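Local coordinates for protein K5 lyase (Enterobacteria phage k1-5, PDB 2X3H) that probably cleaves the K5 capsular polysaccharide of its bacterial host by an eliminative lyase reaction, acting as a trimeric phage tail spike, at residues Q159-G164 with S184-P189. Numbering follows the deposited sequence.
Sequences QVSLAG and SLIAYP
Successive coils of a parallel beta-helix meet where V160-A163 runs alongside L185-Y188, V160 opposite L185 and L162 opposite A187. Five backbone bonds tie them, from V160 N to S184 O through to G164 N and Y188 O at 2.7 Å; G164, at the strand's end, has a positive phi (80°) that glycine takes easily. Both strands are inner members of one parallel sheet of the solenoid, between strands 131-134 and 218-221, and run 12° apart. On one face, buried and suited to apolar V160, L162 and L185, V160 CG1 lies 3.7 Å from L185 CD1, the two branched chains side by side, while L162 CB meets the methyl of A187, a small residue beside the bulkier leucine. The other face carries S161, I186, A163 and Y188. With CG between backbone N and carbonyl carbon (chi1 55°), the Y188 ring swings back over the neighbouring strand, and A163 CA sits 4.0 Å from the ring centroid in a CH-pi contact that a small residue permits. A water bridges Y188 OH and the S161 hydroxyl, which lies beside its backbone N. Where the chain turns at S184, S184 OG donates to Q159 OE1 (2.8 Å) in the amide plane, Q159 reaching it with an extended chain; Y236 OH also bonds that buried hydroxyl.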
# COMPACT_ATOMS: atom_id res chain seq x y z
N GLN A 159 10.78 -16.03 27.55
CA GLN A 159 9.98 -15.40 28.60
C GLN A 159 8.57 -15.99 28.68
O GLN A 159 8.15 -16.49 29.72
CB GLN A 159 9.94 -13.88 28.46
CG GLN A 159 11.29 -13.19 28.58
CD GLN A 159 11.16 -11.67 28.56
OE1 GLN A 159 10.96 -11.07 27.50
NE2 GLN A 159 11.27 -11.05 29.73
N VAL A 160 7.82 -15.93 27.57
CA VAL A 160 6.50 -16.55 27.50
C VAL A 160 6.44 -17.47 26.29
O VAL A 160 6.71 -17.04 25.16
CB VAL A 160 5.37 -15.50 27.37
CG1 VAL A 160 4.03 -16.18 27.12
CG2 VAL A 160 5.30 -14.64 28.61
N SER A 161 6.11 -18.74 26.53
CA SER A 161 5.98 -19.74 25.47
C SER A 161 4.53 -20.18 25.33
O SER A 161 3.87 -20.54 26.33
CB SER A 161 6.83 -20.98 25.78
OG SER A 161 8.20 -20.66 25.91
N LEU A 162 4.02 -20.15 24.10
CA LEU A 162 2.79 -20.85 23.75
C LEU A 162 3.23 -22.13 23.04
O LEU A 162 3.51 -22.12 21.84
CB LEU A 162 1.90 -20.00 22.85
CG LEU A 162 1.51 -18.63 23.43
CD1 LEU A 162 0.64 -17.83 22.46
CD2 LEU A 162 0.82 -18.77 24.80
N ALA A 163 3.34 -23.20 23.82
CA ALA A 163 3.78 -24.49 23.31
C ALA A 163 2.55 -25.17 22.74
O ALA A 163 1.88 -25.96 23.41
CB ALA A 163 4.40 -25.33 24.43
N GLY A 164 2.23 -24.81 21.50
CA GLY A 164 0.92 -25.10 20.93
C GLY A 164 -0.09 -24.08 21.41
O GLY A 164 0.12 -23.40 22.41
N SER A 184 11.18 -13.20 23.67
CA SER A 184 10.24 -12.66 24.64
C SER A 184 8.91 -13.41 24.58
O SER A 184 8.39 -13.84 25.60
CB SER A 184 10.02 -11.16 24.43
OG SER A 184 11.22 -10.47 24.75
N LEU A 185 8.38 -13.58 23.37
CA LEU A 185 7.14 -14.30 23.18
C LEU A 185 7.31 -15.25 22.00
O LEU A 185 7.61 -14.81 20.90
CB LEU A 185 6.00 -13.31 22.91
CG LEU A 185 4.62 -13.90 22.58
CD1 LEU A 185 4.07 -14.76 23.71
CD2 LEU A 185 3.64 -12.79 22.24
N ILE A 186 7.12 -16.54 22.24
CA ILE A 186 7.30 -17.53 21.18
C ILE A 186 6.10 -18.46 21.15
O ILE A 186 5.68 -18.97 22.17
CB ILE A 186 8.62 -18.35 21.35
CG1 ILE A 186 8.72 -19.44 20.28
CG2 ILE A 186 8.70 -18.97 22.74
CD1 ILE A 186 9.95 -20.30 20.38
N ALA A 187 5.54 -18.68 19.96
CA ALA A 187 4.51 -19.68 19.76
C ALA A 187 5.02 -20.73 18.79
O ALA A 187 5.62 -20.39 17.77
CB ALA A 187 3.23 -19.04 19.23
N TYR A 188 4.82 -22.01 19.11
CA TYR A 188 5.30 -23.08 18.23
C TYR A 188 4.39 -24.31 18.28
O TYR A 188 3.54 -24.41 19.14
CB TYR A 188 6.75 -23.46 18.58
CG TYR A 188 6.99 -23.85 20.03
CD1 TYR A 188 7.38 -22.90 20.97
CD2 TYR A 188 6.84 -25.17 20.46
CE1 TYR A 188 7.60 -23.24 22.30
CE2 TYR A 188 7.07 -25.52 21.80
CZ TYR A 188 7.45 -24.55 22.71
OH TYR A 188 7.68 -24.89 24.03
N PRO A 189 4.55 -25.23 17.32
CA PRO A 189 3.67 -26.41 17.30
C PRO A 189 4.00 -27.35 18.45
O PRO A 189 5.16 -27.54 18.77
CB PRO A 189 4.02 -27.09 15.97
CG PRO A 189 4.79 -26.08 15.17
CD PRO A 189 5.48 -25.21 16.18
O HOH W 1 9.35 -23.17 25.32